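Local coordinates for protein paenibacillus xanthan lyase (Paenibacillus, PDB 6F2P) that cleaves the bacterial polysaccharide xanthan as a polysaccharide lyase, probably by beta-elimination as in other members of family 8, at residues N53-L57 with S103-M108; E574-W580 with T593-F599; I833-N839 with L874-T880. All blocks are in the same frame, centred on the assembly; numbering follows the deposited sequence.

Interaction 1 of 3, residues N53-L57 with S103-M108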
loop_
_atom_site.group_PDB
_atom_site.type_symbol
_atom_site.label_atom_id
_atom_site.label_comp_id
_atom_site.label_asym_id
_atom_site.label_seq_id
_atom_site.Cartn_x
_atom_site.Cartn_y
_atom_site.Cartn_z
ATOM N N ASN A 53 -13.681 45.573 -38.831
ATOM C CA ASN A 53 -14.946 45.577 -38.115
ATOM C C ASN A 53 -15.227 44.317 -37.283
ATOM O O ASN A 53 -16.177 44.291 -36.501
ATOM C CB ASN A 53 -16.078 45.758 -39.125
ATOM C CG ASN A 53 -16.126 44.627 -40.155
ATOM O OD1 ASN A 53 -15.118 44.296 -40.790
ATOM N ND2 ASN A 53 -17.299 44.017 -40.306
ATOM N N ARG A 54 -14.415 43.277 -37.458
ATOM C CA ARG A 54 -14.649 41.983 -36.804
ATOM C C ARG A 54 -14.891 42.056 -35.292
ATOM O O ARG A 54 -14.452 42.997 -34.613
ATOM C CB ARG A 54 -13.492 41.024 -37.083
ATOM C CG ARG A 54 -12.189 41.427 -36.417
ATOM C CD ARG A 54 -11.010 40.701 -37.026
ATOM N NE ARG A 54 -9.765 41.422 -36.794
ATOM C CZ ARG A 54 -8.574 41.005 -37.208
ATOM N NH1 ARG A 54 -8.470 39.866 -37.880
ATOM N NH2 ARG A 54 -7.491 41.730 -36.952
ATOM N N ASN A 55 -15.596 41.051 -34.780
ATOM C CA ASN A 55 -15.962 40.992 -33.371
ATOM C C ASN A 55 -15.301 39.808 -32.671
ATOM O O ASN A 55 -15.456 39.623 -31.469
ATOM C CB ASN A 55 -17.479 40.897 -33.228
ATOM C CG ASN A 55 -18.171 42.189 -33.590
ATOM O OD1 ASN A 55 -18.912 42.262 -34.579
ATOM N ND2 ASN A 55 -17.928 43.228 -32.794
ATOM N N ARG A 56 -14.572 39.020 -33.456
ATOM C CA ARG A 56 -13.915 37.797 -33.017
ATOM C C ARG A 56 -12.922 37.513 -34.132
ATOM O O ARG A 56 -12.960 38.192 -35.163
ATOM C CB ARG A 56 -14.925 36.654 -32.920
ATOM C CG ARG A 56 -15.596 36.350 -34.253
ATOM C CD ARG A 56 -16.771 35.373 -34.171
ATOM N NE ARG A 56 -17.877 35.892 -33.370
ATOM C CZ ARG A 56 -19.133 35.470 -33.469
ATOM N NH1 ARG A 56 -19.462 34.536 -34.352
ATOM N NH2 ARG A 56 -20.062 35.987 -32.679
ATOM N N LEU A 57 -12.039 36.532 -33.954
ATOM C CA LEU A 57 -11.090 36.190 -35.016
ATOM C C LEU A 57 -11.472 34.906 -35.737
ATOM O O LEU A 57 -11.062 34.676 -36.873
ATOM C CB LEU A 57 -9.663 36.082 -34.477
ATOM C CG LEU A 57 -9.094 37.330 -33.801
ATOM C CD1 LEU A 57 -7.618 37.135 -33.513
ATOM C CD2 LEU A 57 -9.320 38.591 -34.629
ATOM N N SER A 103 -1.835 41.257 -36.685
ATOM C CA SER A 103 -3.078 42.012 -36.577
ATOM C C SER A 103 -4.015 41.308 -35.601
ATOM O O SER A 103 -4.679 41.954 -34.783
ATOM C CB SER A 103 -3.740 42.142 -37.941
ATOM O OG SER A 103 -5.072 42.619 -37.813
ATOM N N GLY A 104 -4.058 39.980 -35.691
ATOM C CA GLY A 104 -4.799 39.179 -34.736
ATOM C C GLY A 104 -4.370 39.471 -33.308
ATOM O O GLY A 104 -5.211 39.690 -32.435
ATOM N N LEU A 105 -3.061 39.492 -33.066
ATOM C CA LEU A 105 -2.547 39.744 -31.717
ATOM C C LEU A 105 -2.930 41.137 -31.225
ATOM O O LEU A 105 -3.342 41.319 -30.077
ATOM C CB LEU A 105 -1.028 39.565 -31.666
ATOM C CG LEU A 105 -0.470 38.163 -31.921
ATOM C CD1 LEU A 105 1.045 38.229 -32.047
ATOM C CD2 LEU A 105 -0.885 37.200 -30.806
ATOM N N ASP A 106 -2.811 42.119 -32.107
ATOM C CA ASP A 106 -3.112 43.487 -31.730
ATOM C C ASP A 106 -4.597 43.692 -31.536
ATOM O O ASP A 106 -5.022 44.492 -30.700
ATOM C CB ASP A 106 -2.538 44.446 -32.754
ATOM C CG ASP A 106 -1.040 44.596 -32.603
ATOM O OD1 ASP A 106 -0.577 44.594 -31.436
ATOM O OD2 ASP A 106 -0.333 44.701 -33.631
ATOM N N TRP A 107 -5.388 42.940 -32.287
ATOM C CA TRP A 107 -6.827 42.986 -32.109
ATOM C C TRP A 107 -7.187 42.441 -30.730
ATOM O O TRP A 107 -7.965 43.056 -29.992
ATOM C CB TRP A 107 -7.564 42.213 -33.207
ATOM C CG TRP A 107 -9.036 42.456 -33.142
ATOM C CD1 TRP A 107 -9.728 43.450 -33.772
ATOM C CD2 TRP A 107 -9.994 41.729 -32.364
ATOM N NE1 TRP A 107 -11.059 43.379 -33.443
ATOM C CE2 TRP A 107 -11.250 42.330 -32.581
ATOM C CE3 TRP A 107 -9.913 40.627 -31.503
ATOM C CZ2 TRP A 107 -12.418 41.862 -31.975
ATOM C CZ3 TRP A 107 -11.078 40.162 -30.903
ATOM C CH2 TRP A 107 -12.312 40.779 -31.147
ATOM N N MET A 108 -6.614 41.287 -30.386
ATOM C CA MET A 108 -6.864 40.691 -29.080
ATOM C C MET A 108 -6.464 41.687 -28.002
ATOM O O MET A 108 -7.165 41.843 -27.002
ATOM C CB MET A 108 -6.094 39.380 -28.895
ATOM C CG MET A 108 -6.629 38.205 -29.693
ATOM S SD MET A 108 -8.339 37.752 -29.324
ATOM C CE MET A 108 -8.179 36.967 -27.724
HETATM O O HOH W 1 -13.143 45.718 -33.920
#
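S103 OG, on the helix, accepts a bond from R54 NH2 at 2.7 Å; the N-H points well off the oxygen (125°), which makes it weak, and a bound methylpentanediol, probably from the crystallisation liquor, adds a second weak bond to the same hydroxyl. The firmer hold on the guanidinium is a bond from R54 NH1 to the carbonyl of L49. An arginine suits the place because its long chain can lie on the indole of W107 while its N-H groups reach S103 and L49. Extended from CG to NE, R54 runs across one face of that ring: CG makes a CH-pi contact with the five-membered ring, 4.1 Å from its centroid, and NE passes 3.6 Å from W107 CD1. The guanidinium, turned 67° from the indole plane, does not stack on it. With its CG anti to the backbone N (chi1 -171°), W107 reaches out to the loop, where CH2 comes 3.4 Å from N55 O. W107 NE1 donates to a water at 3.2 Å, which in turn donates to R54 O. L57 supplies the apolar part: CD2 lies on the same side of the indole as R54 CG, displaced toward the rim, 3.8 Å from W107 CE3, while CD1 lies 3.7 Å from G104 O, beside a residue with no side chain to intervene. Segment 53-57 is thus an interhelical loop against helix 95-111, as in the alpha-helical toroid of family 8 polysaccharide lyases.

Interaction 2 of 3, residues E574-W580 with T593-F599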
loop_
_atom_site.group_PDB
_atom_site.type_symbol
_atom_site.label_atom_id
_atom_site.label_comp_id
_atom_site.label_asym_id
_atom_site.label_seq_id
_atom_site.Cartn_x
_atom_site.Cartn_y
_atom_site.Cartn_z
ATOM N N GLU A 574 -18.452 -12.666 -28.844
ATOM C CA GLU A 574 -19.417 -11.795 -29.503
ATOM C C GLU A 574 -18.760 -10.553 -30.070
ATOM O O GLU A 574 -17.638 -10.207 -29.686
ATOM C CB GLU A 574 -20.531 -11.391 -28.538
ATOM C CG GLU A 574 -20.041 -10.593 -27.353
ATOM C CD GLU A 574 -21.171 -10.019 -26.535
ATOM O OE1 GLU A 574 -20.903 -9.236 -25.600
ATOM O OE2 GLU A 574 -22.331 -10.350 -26.831
ATOM N N ALA A 575 -19.462 -9.902 -30.998
ATOM C CA ALA A 575 -19.064 -8.595 -31.516
ATOM C C ALA A 575 -19.795 -7.537 -30.710
ATOM O O ALA A 575 -20.981 -7.685 -30.393
ATOM C CB ALA A 575 -19.405 -8.464 -32.990
ATOM N N ARG A 576 -19.093 -6.470 -30.359
ATOM C CA ARG A 576 -19.729 -5.434 -29.566
ATOM C C ARG A 576 -19.604 -4.069 -30.212
ATOM O O ARG A 576 -18.587 -3.756 -30.834
ATOM C CB ARG A 576 -19.178 -5.433 -28.147
ATOM C CG ARG A 576 -19.570 -6.677 -27.383
ATOM C CD ARG A 576 -19.101 -6.617 -25.960
ATOM N NE ARG A 576 -19.655 -5.477 -25.239
ATOM C CZ ARG A 576 -20.768 -5.527 -24.516
ATOM N NH1 ARG A 576 -21.450 -6.663 -24.433
ATOM N NH2 ARG A 576 -21.194 -4.442 -23.878
ATOM N N SER A 577 -20.663 -3.274 -30.092
ATOM C CA SER A 577 -20.645 -1.918 -30.617
ATOM C C SER A 577 -20.924 -0.923 -29.518
ATOM O O SER A 577 -21.606 -1.227 -28.532
ATOM C CB SER A 577 -21.640 -1.740 -31.764
ATOM O OG SER A 577 -21.166 -2.369 -32.941
ATOM N N GLY A 578 -20.371 0.265 -29.693
ATOM C CA GLY A 578 -20.582 1.353 -28.764
ATOM C C GLY A 578 -19.749 2.517 -29.238
ATOM O O GLY A 578 -18.968 2.388 -30.196
ATOM N N SER A 579 -19.908 3.651 -28.573
ATOM C CA SER A 579 -19.097 4.816 -28.879
ATOM C C SER A 579 -18.534 5.401 -27.591
ATOM O O SER A 579 -19.024 5.119 -26.491
ATOM C CB SER A 579 -19.920 5.871 -29.632
ATOM O OG SER A 579 -20.834 6.519 -28.769
ATOM N N TRP A 580 -17.516 6.239 -27.734
ATOM C CA TRP A 580 -16.871 6.872 -26.589
ATOM C C TRP A 580 -17.793 7.782 -25.794
ATOM O O TRP A 580 -17.508 8.096 -24.637
ATOM C CB TRP A 580 -15.638 7.635 -27.056
ATOM C CG TRP A 580 -14.558 6.705 -27.427
ATOM C CD1 TRP A 580 -14.322 6.173 -28.656
ATOM C CD2 TRP A 580 -13.577 6.151 -26.548
ATOM N NE1 TRP A 580 -13.240 5.330 -28.603
ATOM C CE2 TRP A 580 -12.768 5.298 -27.316
ATOM C CE3 TRP A 580 -13.297 6.305 -25.185
ATOM C CZ2 TRP A 580 -11.695 4.606 -26.768
ATOM C CZ3 TRP A 580 -12.243 5.614 -24.649
ATOM C CH2 TRP A 580 -11.453 4.775 -25.435
ATOM N N THR A 593 -19.116 8.614 -32.824
ATOM C CA THR A 593 -18.787 7.617 -33.839
ATOM C C THR A 593 -18.812 6.202 -33.266
ATOM O O THR A 593 -18.194 5.913 -32.237
ATOM C CB THR A 593 -17.417 7.870 -34.468
ATOM O OG1 THR A 593 -17.405 9.165 -35.088
ATOM C CG2 THR A 593 -17.116 6.802 -35.511
ATOM N N LEU A 594 -19.550 5.328 -33.937
ATOM C CA LEU A 594 -19.728 3.952 -33.500
ATOM C C LEU A 594 -18.529 3.096 -33.901
ATOM O O LEU A 594 -17.898 3.335 -34.934
ATOM C CB LEU A 594 -20.989 3.389 -34.134
ATOM C CG LEU A 594 -21.625 2.164 -33.492
ATOM C CD1 LEU A 594 -22.485 2.596 -32.305
ATOM C CD2 LEU A 594 -22.435 1.399 -34.535
ATOM N N HIS A 595 -18.214 2.107 -33.068
ATOM C CA HIS A 595 -17.101 1.194 -33.306
ATOM C C HIS A 595 -17.536 -0.211 -32.946
ATOM O O HIS A 595 -18.325 -0.406 -32.013
ATOM C CB HIS A 595 -15.908 1.559 -32.429
ATOM C CG HIS A 595 -15.403 2.944 -32.649
ATOM N ND1 HIS A 595 -14.686 3.304 -33.767
ATOM C CD2 HIS A 595 -15.519 4.064 -31.893
ATOM C CE1 HIS A 595 -14.377 4.589 -33.693
ATOM N NE2 HIS A 595 -14.871 5.069 -32.564
ATOM N N THR A 596 -17.012 -1.194 -33.670
ATOM C CA THR A 596 -17.360 -2.573 -33.389
ATOM C C THR A 596 -16.113 -3.413 -33.188
ATOM O O THR A 596 -15.251 -3.488 -34.067
ATOM C CB THR A 596 -18.235 -3.197 -34.491
ATOM O OG1 THR A 596 -19.433 -2.425 -34.651
ATOM C CG2 THR A 596 -18.612 -4.612 -34.104
ATOM N N ARG A 597 -16.023 -4.038 -32.019
ATOM C CA ARG A 597 -14.883 -4.885 -31.684
ATOM C C ARG A 597 -15.333 -6.244 -31.153
ATOM O O ARG A 597 -16.444 -6.377 -30.624
ATOM C CB ARG A 597 -13.994 -4.175 -30.670
ATOM C CG ARG A 597 -13.321 -2.946 -31.229
ATOM C CD ARG A 597 -12.449 -3.350 -32.395
ATOM N NE ARG A 597 -11.638 -2.248 -32.890
ATOM C CZ ARG A 597 -11.938 -1.517 -33.958
ATOM N NH1 ARG A 597 -13.044 -1.775 -34.654
ATOM N NH2 ARG A 597 -11.128 -0.530 -34.332
ATOM N N ASN A 598 -14.470 -7.246 -31.297
ATOM C CA ASN A 598 -14.789 -8.618 -30.888
ATOM C C ASN A 598 -14.149 -9.015 -29.568
ATOM O O ASN A 598 -12.998 -8.671 -29.303
ATOM C CB ASN A 598 -14.373 -9.604 -31.975
ATOM C CG ASN A 598 -14.971 -9.262 -33.325
ATOM O OD1 ASN A 598 -16.176 -9.004 -33.435
ATOM N ND2 ASN A 598 -14.126 -9.233 -34.361
ATOM N N PHE A 599 -14.895 -9.746 -28.745
ATOM C CA PHE A 599 -14.429 -10.096 -27.406
ATOM C C PHE A 599 -14.674 -11.557 -27.032
ATOM O O PHE A 599 -15.694 -12.146 -27.395
ATOM C CB PHE A 599 -15.096 -9.205 -26.352
ATOM C CG PHE A 599 -14.644 -7.775 -26.381
ATOM C CD1 PHE A 599 -15.239 -6.858 -27.239
ATOM C CD2 PHE A 599 -13.637 -7.337 -25.532
ATOM C CE1 PHE A 599 -14.824 -5.526 -27.260
ATOM C CE2 PHE A 599 -13.217 -6.008 -25.544
ATOM C CZ PHE A 599 -13.812 -5.103 -26.411
HETATM O O HOH W 2 -16.792 7.066 -30.543
#
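Backbone bonds join E574 with F599, R576 with R597 and G578 with H595, each an antiparallel hydrogen-bonded pair with bonds in both directions; R576 N to R597 O, at 2.7 Å, is the shortest. At the intervening non-hydrogen-bonded pairs CA-H groups approach carbonyls, as T596 CA does R576 O. There S577 OG and T596 OG1 meet, though their 2.4 Å separation is doubtfully short, on the face they share with A575; these small, exposed residues suit a surface, whereas N598 on the same face is buried, its ND2 bonded to the N518 carbonyl. Charges gather on the other face. R576 NH1 forms a salt bridge with E574 OE1 at 2.9 Å, straight (165°) and in the guanidinium plane, while its NE donates to the T429 carbonyl; R597 pairs with D424 and also donates from NH1 to T596 O. R576 CD lies 4.1 Å from F599 CD1, and the bend beyond it (chi3 60°) turns the guanidinium toward E574. Among aromatics, W580 CD1 lies 4.0 Å from H595 CD2 with the ring planes at 76°; H425 stacks on H595 and accepts from W580 NE1. This is a beta hairpin with a long connecting loop, within an antiparallel sheet of the super-sandwich domain of family 8 lyases.

Interaction 3 of 3, residues I833-N839 with L874-T880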
loop_
_atom_site.group_PDB
_atom_site.type_symbol
_atom_site.label_atom_id
_atom_site.label_comp_id
_atom_site.label_asym_id
_atom_site.label_seq_id
_atom_site.Cartn_x
_atom_site.Cartn_y
_atom_site.Cartn_z
ATOM N N ILE A 833 -12.049 11.015 36.242
ATOM C CA ILE A 833 -12.200 9.640 36.711
ATOM C C ILE A 833 -12.155 8.710 35.510
ATOM O O ILE A 833 -12.959 8.843 34.587
ATOM C CB ILE A 833 -13.546 9.416 37.427
ATOM C CG1 ILE A 833 -13.670 10.329 38.649
ATOM C CG2 ILE A 833 -13.706 7.953 37.809
ATOM C CD1 ILE A 833 -14.972 10.175 39.379
ATOM N N TYR A 834 -11.222 7.765 35.521
ATOM C CA TYR A 834 -11.001 6.919 34.353
ATOM C C TYR A 834 -11.343 5.444 34.556
ATOM O O TYR A 834 -11.245 4.916 35.664
ATOM C CB TYR A 834 -9.574 7.100 33.840
ATOM C CG TYR A 834 -9.393 8.411 33.108
ATOM C CD1 TYR A 834 -9.130 9.591 33.798
ATOM C CD2 TYR A 834 -9.513 8.474 31.725
ATOM C CE1 TYR A 834 -8.980 10.795 33.127
ATOM C CE2 TYR A 834 -9.367 9.675 31.045
ATOM C CZ TYR A 834 -9.104 10.829 31.750
ATOM O OH TYR A 834 -8.956 12.013 31.067
ATOM N N GLN A 835 -11.770 4.800 33.474
ATOM C CA GLN A 835 -12.032 3.365 33.458
ATOM C C GLN A 835 -11.134 2.707 32.423
ATOM O O GLN A 835 -11.176 3.061 31.246
ATOM C CB GLN A 835 -13.494 3.079 33.102
ATOM C CG GLN A 835 -13.786 1.608 32.800
ATOM C CD GLN A 835 -13.909 0.785 34.068
ATOM O OE1 GLN A 835 -14.674 1.140 34.968
ATOM N NE2 GLN A 835 -13.143 -0.310 34.158
ATOM N N LEU A 836 -10.322 1.753 32.855
ATOM C CA LEU A 836 -9.454 1.025 31.940
ATOM C C LEU A 836 -10.180 -0.158 31.307
ATOM O O LEU A 836 -10.907 -0.893 31.982
ATOM C CB LEU A 836 -8.213 0.519 32.670
ATOM C CG LEU A 836 -7.318 -0.439 31.883
ATOM C CD1 LEU A 836 -6.526 0.311 30.814
ATOM C CD2 LEU A 836 -6.394 -1.191 32.812
ATOM N N SER A 837 -9.992 -0.326 30.005
ATOM C CA SER A 837 -10.455 -1.521 29.318
ATOM C C SER A 837 -9.302 -2.077 28.497
ATOM O O SER A 837 -8.416 -1.334 28.079
ATOM C CB SER A 837 -11.663 -1.225 28.420
ATOM O OG SER A 837 -11.336 -0.348 27.351
ATOM N N ILE A 838 -9.297 -3.387 28.288
ATOM C CA ILE A 838 -8.306 -4.007 27.428
ATOM C C ILE A 838 -9.058 -4.838 26.416
ATOM O O ILE A 838 -9.878 -5.676 26.785
ATOM C CB ILE A 838 -7.337 -4.911 28.217
ATOM C CG1 ILE A 838 -6.522 -4.084 29.211
ATOM C CG2 ILE A 838 -6.406 -5.651 27.273
ATOM C CD1 ILE A 838 -5.730 -4.913 30.190
ATOM N N ASN A 839 -8.791 -4.589 25.139
ATOM C CA ASN A 839 -9.431 -5.337 24.063
ATOM C C ASN A 839 -10.960 -5.363 24.138
ATOM O O ASN A 839 -11.590 -6.335 23.719
ATOM C CB ASN A 839 -8.873 -6.762 23.999
ATOM C CG ASN A 839 -7.522 -6.822 23.321
ATOM O OD1 ASN A 839 -6.788 -5.833 23.275
ATOM N ND2 ASN A 839 -7.194 -7.980 22.765
ATOM N N LEU A 874 -4.794 -3.592 23.258
ATOM C CA LEU A 874 -5.248 -2.215 23.308
ATOM C C LEU A 874 -5.708 -1.836 24.718
ATOM O O LEU A 874 -6.714 -2.346 25.221
ATOM C CB LEU A 874 -6.366 -1.977 22.294
ATOM C CG LEU A 874 -6.090 -2.426 20.859
ATOM C CD1 LEU A 874 -7.393 -2.412 20.060
ATOM C CD2 LEU A 874 -5.032 -1.542 20.209
ATOM N N PHE A 875 -4.952 -0.940 25.345
ATOM C CA PHE A 875 -5.281 -0.416 26.662
ATOM C C PHE A 875 -5.996 0.916 26.484
ATOM O O PHE A 875 -5.387 1.904 26.068
ATOM C CB PHE A 875 -4.006 -0.182 27.479
ATOM C CG PHE A 875 -3.350 -1.440 27.993
ATOM C CD1 PHE A 875 -2.919 -2.427 27.128
ATOM C CD2 PHE A 875 -3.117 -1.601 29.351
ATOM C CE1 PHE A 875 -2.297 -3.565 27.609
ATOM C CE2 PHE A 875 -2.499 -2.728 29.836
ATOM C CZ PHE A 875 -2.085 -3.713 28.967
ATOM N N ARG A 876 -7.285 0.949 26.801
ATOM C CA ARG A 876 -8.074 2.173 26.657
ATOM C C ARG A 876 -8.428 2.788 28.010
ATOM O O ARG A 876 -8.896 2.095 28.922
ATOM C CB ARG A 876 -9.354 1.895 25.866
ATOM C CG ARG A 876 -10.362 3.022 25.924
ATOM C CD ARG A 876 -11.600 2.709 25.099
ATOM N NE ARG A 876 -11.265 2.349 23.725
ATOM C CZ ARG A 876 -12.110 2.433 22.699
ATOM N NH1 ARG A 876 -13.345 2.878 22.887
ATOM N NH2 ARG A 876 -11.717 2.082 21.482
ATOM N N LEU A 877 -8.196 4.090 28.138
ATOM C CA LEU A 877 -8.586 4.822 29.339
ATOM C C LEU A 877 -9.712 5.809 29.014
ATOM O O LEU A 877 -9.517 6.780 28.271
ATOM C CB LEU A 877 -7.387 5.546 29.953
ATOM C CG LEU A 877 -6.356 4.721 30.735
ATOM C CD1 LEU A 877 -5.176 5.587 31.086
ATOM C CD2 LEU A 877 -6.957 4.111 32.001
ATOM N N LYS A 878 -10.887 5.543 29.580
ATOM C CA LYS A 878 -12.089 6.279 29.252
ATOM C C LYS A 878 -12.533 7.181 30.396
ATOM O O LYS A 878 -12.686 6.727 31.535
ATOM C CB LYS A 878 -13.216 5.308 28.907
ATOM C CG LYS A 878 -14.540 5.991 28.581
ATOM C CD LYS A 878 -15.659 4.983 28.352
ATOM C CE LYS A 878 -15.991 4.215 29.626
ATOM N NZ LYS A 878 -17.137 3.284 29.430
ATOM N N THR A 879 -12.749 8.458 30.085
ATOM C CA THR A 879 -13.297 9.398 31.051
ATOM C C THR A 879 -14.723 8.983 31.415
ATOM O O THR A 879 -15.564 8.808 30.535
ATOM C CB THR A 879 -13.306 10.828 30.489
ATOM O OG1 THR A 879 -11.970 11.220 30.152
ATOM C CG2 THR A 879 -13.870 11.802 31.511
ATOM N N THR A 880 -14.988 8.803 32.706
ATOM C CA THR A 880 -16.308 8.363 33.151
ATOM C C THR A 880 -16.960 9.390 34.066
ATOM O O THR A 880 -18.128 9.246 34.428
ATOM C CB THR A 880 -16.260 7.003 33.889
ATOM O OG1 THR A 880 -15.350 7.082 34.992
ATOM C CG2 THR A 880 -15.818 5.895 32.957
#
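Y834 lies across its neighbour strand, and its side chain can be followed outward over T879. Y834 CB sits 3.9 Å from K878 O; with CG anti to the carbonyl carbon (chi1 -75°), the ring is carried toward the partner strand. Y834 CD2 lies 3.5 Å from K878 C and also touches L877 CB, with the L877 carbonyl carbon at the ring edge. Y834 CE2 reaches T879 OG1 at 3.2 Å, and T879 CA lies over the ring face, 4.3 Å from the centroid, as a CH-pi contact. At the tip, OH makes a weak bond with Y889 O, while T879 OG1 is bonded to N800. A serine here would probably leave T879 CA without its ring and Y889 O without the phenol, opening a gap beside L877. The two strands, held by hydrogen-bonded pairs Q835 with K878 and S837 with R876, are inner members of a five-stranded antiparallel sheet in a beta sandwich that binds calcium, probably akin to carbohydrate-binding modules. Toward the opposing sheet go apolar residues that suit its interior: I838 CG1 stands almost directly above the F875 ring centre, at 4.2 Å, and L836 CB packs on L877 CD2. On the other face R876 forms a salt bridge with E808 and a cation-pi contact with Y806. I833 O accepts from T880 N almost head-on and, from above its plane, from T880 OG1 at 3.0 Å. N839, where the strand stops, offers OD1 to L874 N at 3.0 Å.

How the interactions relate
From the N terminus, interaction 1 comes first and closes a mostly helical loop of 45 residues, laying an interhelical segment on helix 95-111 of the alpha-helical domain. Far along the chain, interaction 2 closes a 12-residue loop between successive strands of the super-sandwich domain; its centre is about 44 Å from that of interaction 1. Interaction 3 follows, about 61 Å centre to centre from interaction 2 and on the other side of the chain's centre. It encloses 34 residues, including strands 841-848 and 857-867, and pairs strands of a later beta sandwich. The three stand in series, neither nested nor crossed, and each ties together a separate part of the fold.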